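Local structure of HTH-type transcriptional repressor PhnF (Mycobacterium smegmatis, 3F8M) at residues P37-I42 against V48-V53; F178-D183 against Q216-I221. The protein represses the phnDCE operon, which serves phosphate uptake, when phosphate is available in the cell, acting as a DNA-binding transcription factor. All blocks are in the same frame, centred on the assembly; numbering follows the deposited sequence.

Contact 1 of 2, residues P37-I42 against V48-V53; sequences PAEREI and VARETV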
# COMPACT_ATOMS: atom_id res chain seq x y z
N PRO A 37 -8.66 27.53 -17.69
CA PRO A 37 -7.98 28.59 -18.47
C PRO A 37 -6.51 28.56 -18.11
O PRO A 37 -6.20 28.02 -17.06
CB PRO A 37 -8.58 29.86 -17.87
CG PRO A 37 -10.01 29.47 -17.64
CD PRO A 37 -9.85 28.06 -17.01
N ALA A 38 -5.63 29.14 -18.93
CA ALA A 38 -4.21 29.21 -18.55
C ALA A 38 -3.98 30.02 -17.26
O ALA A 38 -4.78 30.93 -16.87
CB ALA A 38 -3.31 29.75 -19.73
N GLU A 39 -2.89 29.65 -16.60
CA GLU A 39 -2.56 30.20 -15.31
C GLU A 39 -2.58 31.72 -15.35
O GLU A 39 -3.18 32.33 -14.51
CB GLU A 39 -1.24 29.63 -14.77
CG GLU A 39 0.05 30.05 -15.41
CD GLU A 39 1.28 29.75 -14.48
OE1 GLU A 39 1.34 28.65 -13.86
OE2 GLU A 39 2.17 30.62 -14.36
N ARG A 40 -2.00 32.31 -16.38
CA ARG A 40 -1.95 33.77 -16.46
C ARG A 40 -3.33 34.41 -16.55
O ARG A 40 -3.54 35.48 -15.95
CB ARG A 40 -1.13 34.23 -17.65
CG ARG A 40 -0.63 35.64 -17.55
CD ARG A 40 0.61 35.76 -18.45
NE ARG A 40 0.80 37.15 -18.84
CZ ARG A 40 1.53 38.03 -18.17
NH1 ARG A 40 2.16 37.67 -17.05
NH2 ARG A 40 1.63 39.28 -18.62
N GLU A 41 -4.26 33.79 -17.30
CA GLU A 41 -5.61 34.34 -17.42
C GLU A 41 -6.30 34.33 -16.07
O GLU A 41 -6.91 35.33 -15.65
CB GLU A 41 -6.47 33.61 -18.48
CG GLU A 41 -7.95 34.01 -18.39
CD GLU A 41 -8.77 33.63 -19.62
OE1 GLU A 41 -8.32 32.77 -20.42
OE2 GLU A 41 -9.87 34.19 -19.77
N ILE A 42 -6.18 33.20 -15.38
CA ILE A 42 -6.78 33.09 -14.06
C ILE A 42 -6.20 34.14 -13.11
O ILE A 42 -6.93 34.83 -12.38
CB ILE A 42 -6.56 31.65 -13.45
CG1 ILE A 42 -7.02 30.56 -14.43
CG2 ILE A 42 -7.29 31.53 -12.11
CD1 ILE A 42 -6.86 29.12 -13.87
N VAL A 48 -4.21 38.22 -8.69
CA VAL A 48 -3.09 37.57 -8.00
C VAL A 48 -1.95 37.25 -8.99
O VAL A 48 -2.12 37.30 -10.21
CB VAL A 48 -3.52 36.27 -7.24
CG1 VAL A 48 -4.57 36.57 -6.15
CG2 VAL A 48 -4.05 35.23 -8.21
N ALA A 49 -0.78 36.95 -8.44
CA ALA A 49 0.38 36.57 -9.21
C ALA A 49 0.08 35.27 -9.96
O ALA A 49 -0.71 34.45 -9.49
CB ALA A 49 1.56 36.37 -8.28
N ARG A 50 0.72 35.11 -11.12
CA ARG A 50 0.74 33.84 -11.86
C ARG A 50 1.25 32.68 -11.00
O ARG A 50 0.75 31.55 -11.10
CB ARG A 50 1.64 33.94 -13.09
CG ARG A 50 1.12 34.77 -14.20
CD ARG A 50 2.07 34.65 -15.37
NE ARG A 50 2.21 33.25 -15.82
CZ ARG A 50 3.10 32.83 -16.72
NH1 ARG A 50 3.94 33.69 -17.28
NH2 ARG A 50 3.14 31.54 -17.06
N GLU A 51 2.25 32.96 -10.17
CA GLU A 51 2.83 31.93 -9.28
C GLU A 51 1.84 31.54 -8.19
O GLU A 51 1.89 30.43 -7.64
CB GLU A 51 4.13 32.41 -8.63
CG GLU A 51 5.31 32.65 -9.58
CD GLU A 51 5.22 33.94 -10.41
OE1 GLU A 51 4.34 34.81 -10.16
OE2 GLU A 51 6.05 34.09 -11.33
N THR A 52 0.92 32.45 -7.87
CA THR A 52 -0.12 32.16 -6.90
C THR A 52 -1.15 31.16 -7.46
O THR A 52 -1.59 30.25 -6.75
CB THR A 52 -0.79 33.42 -6.38
OG1 THR A 52 0.24 34.30 -5.87
CG2 THR A 52 -1.76 33.06 -5.24
N VAL A 53 -1.54 31.34 -8.71
CA VAL A 53 -2.46 30.40 -9.38
C VAL A 53 -1.74 29.07 -9.53
O VAL A 53 -2.28 28.02 -9.18
CB VAL A 53 -3.00 30.94 -10.73
CG1 VAL A 53 -3.85 29.88 -11.45
CG2 VAL A 53 -3.82 32.20 -10.52

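Contact 2 of 2, residues F178-D183 against Q216-I221; sequences FTRTVD and QDDVAI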
# COMPACT_ATOMS: atom_id res chain seq x y z
N PHE A 178 -13.09 -4.25 17.33
CA PHE A 178 -11.95 -4.44 16.43
C PHE A 178 -10.76 -3.93 17.18
O PHE A 178 -10.60 -2.72 17.34
CB PHE A 178 -12.16 -3.72 15.09
CG PHE A 178 -13.12 -4.43 14.16
CD1 PHE A 178 -12.64 -5.26 13.14
CD2 PHE A 178 -14.50 -4.27 14.29
CE1 PHE A 178 -13.53 -5.94 12.28
CE2 PHE A 178 -15.40 -4.93 13.44
CZ PHE A 178 -14.91 -5.78 12.42
N THR A 179 -9.94 -4.86 17.66
CA THR A 179 -8.85 -4.56 18.59
C THR A 179 -7.49 -4.62 17.88
O THR A 179 -6.65 -3.75 18.09
CB THR A 179 -8.93 -5.51 19.81
OG1 THR A 179 -10.26 -5.45 20.36
CG2 THR A 179 -7.90 -5.14 20.90
N ARG A 180 -7.31 -5.58 16.99
CA ARG A 180 -6.06 -5.70 16.23
C ARG A 180 -6.36 -6.12 14.78
O ARG A 180 -7.15 -7.06 14.57
CB ARG A 180 -5.15 -6.73 16.92
CG ARG A 180 -3.77 -6.94 16.32
CD ARG A 180 -2.92 -7.73 17.32
NE ARG A 180 -3.43 -9.08 17.54
CZ ARG A 180 -3.08 -10.11 16.80
NH1 ARG A 180 -2.22 -9.91 15.82
NH2 ARG A 180 -3.56 -11.33 17.04
N THR A 181 -5.76 -5.40 13.82
CA THR A 181 -5.72 -5.82 12.40
C THR A 181 -4.30 -6.13 11.94
O THR A 181 -3.32 -5.56 12.48
CB THR A 181 -6.33 -4.80 11.43
OG1 THR A 181 -5.74 -3.51 11.63
CG2 THR A 181 -7.85 -4.70 11.63
N VAL A 182 -4.19 -7.05 10.98
CA VAL A 182 -2.92 -7.44 10.34
C VAL A 182 -3.15 -7.46 8.84
O VAL A 182 -3.92 -8.32 8.32
CB VAL A 182 -2.41 -8.83 10.83
CG1 VAL A 182 -1.06 -9.17 10.22
CG2 VAL A 182 -2.28 -8.90 12.35
N ASP A 183 -2.54 -6.50 8.14
CA ASP A 183 -2.71 -6.33 6.71
C ASP A 183 -1.46 -6.79 5.97
O ASP A 183 -0.33 -6.62 6.48
CB ASP A 183 -2.91 -4.88 6.35
CG ASP A 183 -4.33 -4.39 6.50
OD1 ASP A 183 -5.29 -5.12 6.15
OD2 ASP A 183 -4.49 -3.22 6.91
N GLN A 216 -11.52 -8.21 21.12
CA GLN A 216 -11.01 -7.87 22.46
C GLN A 216 -10.42 -9.09 23.20
O GLN A 216 -9.61 -8.92 24.13
CB GLN A 216 -12.09 -7.16 23.29
CG GLN A 216 -13.35 -8.00 23.57
CD GLN A 216 -14.48 -7.74 22.57
OE1 GLN A 216 -14.25 -7.70 21.36
NE2 GLN A 216 -15.71 -7.58 23.07
N ASP A 217 -10.82 -10.30 22.80
CA ASP A 217 -10.24 -11.52 23.34
C ASP A 217 -9.16 -12.12 22.44
O ASP A 217 -8.75 -13.27 22.66
CB ASP A 217 -11.33 -12.56 23.56
CG ASP A 217 -12.34 -12.13 24.58
OD1 ASP A 217 -11.93 -11.49 25.57
OD2 ASP A 217 -13.55 -12.39 24.38
N ASP A 218 -8.75 -11.37 21.42
CA ASP A 218 -7.83 -11.86 20.40
C ASP A 218 -8.39 -13.07 19.64
O ASP A 218 -7.64 -13.97 19.25
CB ASP A 218 -6.49 -12.22 21.05
CG ASP A 218 -5.33 -12.01 20.12
OD1 ASP A 218 -5.35 -11.01 19.34
OD2 ASP A 218 -4.42 -12.86 20.18
N VAL A 219 -9.71 -13.11 19.45
CA VAL A 219 -10.34 -14.15 18.66
C VAL A 219 -10.59 -13.54 17.27
O VAL A 219 -11.01 -12.39 17.19
CB VAL A 219 -11.66 -14.62 19.27
CG1 VAL A 219 -12.26 -15.76 18.48
CG2 VAL A 219 -11.45 -15.06 20.75
N ALA A 220 -10.28 -14.30 16.21
CA ALA A 220 -10.41 -13.79 14.84
C ALA A 220 -11.87 -13.42 14.53
O ALA A 220 -12.79 -14.14 14.86
CB ALA A 220 -9.88 -14.78 13.83
N ILE A 221 -12.04 -12.27 13.90
CA ILE A 221 -13.36 -11.75 13.50
C ILE A 221 -13.65 -12.15 12.03
O ILE A 221 -14.78 -12.52 11.70
CB ILE A 221 -13.35 -10.19 13.68
CG1 ILE A 221 -13.25 -9.81 15.18
CG2 ILE A 221 -14.56 -9.47 13.02
CD1 ILE A 221 -12.94 -8.26 15.39

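Contact 1 of 2, residues P37-I42 against V48-V53
Glu39 sets its CG between its own backbone N and carbonyl carbon (chi1 72°), then runs out extended towards Arg50, whose chain turns at chi3 (60°) to present NE and NH2 to the carboxylate. Arg50 NE and NH2 each lie 3.0 Å from the single oxygen Glu39 OE2. Because both N-H groups converge on one oxygen, each bond is bent and weak, although the pair is a salt bridge; the two planes stand 80° apart. Arg54 forms a second salt bridge with the same OE2, and two positive groups therefore share one carboxylate oxygen. These contacts join the starts of helices 39-45 and 50-62, the two helices of the predicted helix-turn-helix of this GntR-type winged-helix domain. On the inner side Val53 CG1 packs on the branch of Ile42, reaching CB at 3.8 Å, and its other methyl, CG2, sits 3.9 Å from Ile42 CG2. Arg40 lies along the outer flank of Arg50: its CG meets Arg50 CD at 3.6 Å, and the edge of its guanidinium approaches the same methylene, NH1 to Arg50 CD, at 3.5 Å. The two guanidinium groups are near neighbours of like charge, with Arg40 NH1 4.4 Å from Arg50 NH1.

Contact 2 of 2, residues F178-D183 against Q216-I221
Thr179 and Gln216 make the closest backbone approach, 5.5 Å between their CA atoms, where a classic beta bulge sets Thr179 and Arg180 both opposite Tyr214 and the loop 215-219 turns the chain from strand 206-214 into strand 220-229. Arg180 sends its CG anti to the backbone N (chi1 -177°), and a bend at chi3 swings the guanidinium edge to Asp218, which sits in this loop with a left-handed backbone conformation. The grip is side-on, NE and NH2 both pointing to Asp218 OD1, at 3.3 Å from NE and 2.9 Å from NH2. The oxygen lies in the guanidinium plane and is met on its syn side; the NH2 bond is the straighter, at 158°. Arg180 also makes a cation-pi contact with Tyr214 and packs on His240 of the second subunit.

Nearer the core, Ile221 places its CD1 over one face of the Phe178 ring, 3.9 Å from the centroid and 18° off the normal, a CH-pi contact. Its CG2 meets the ring atoms Phe178 CE1 and CZ, each at 3.8 Å.

Thr179 OG1 comes to 3.1 Å from Gln216 N, but the angle is too poor for a hydrogen bond. The hydroxyl bonds instead to Ala177 O, and the Gln216 side-chain amide is likewise held by the backbone just before Phe178, OE1 accepting from Ala177 N and NE2 donating to Gly175 O.

The contact thus combines a buried apolar pair, Phe178 and Ile221, with a more exposed ion pair, Arg180 and Asp218, in the UTRA domain, and the two-nitrogen bond to one oxygen probably restrains both the rotation of the guanidinium and the loop carrying Asp218.

In the fold
Contact 1 lies in the GntR-type DNA-binding domain and contact 2 in the UTRA domain, a type that commonly serves as the effector-binding part of HutC-like regulators. They lie on opposite sides of the chain's centre, with their own centres about 51 Å apart and their nearest atoms about 35 Å apart; they do not touch. Contact 1 is touched by no other chain of the assembly. Residues 180-183 of contact 2, the start of strand 180-188, in contrast pair antiparallel with a strand of the second subunit, carrying the sheet across the dimer interface.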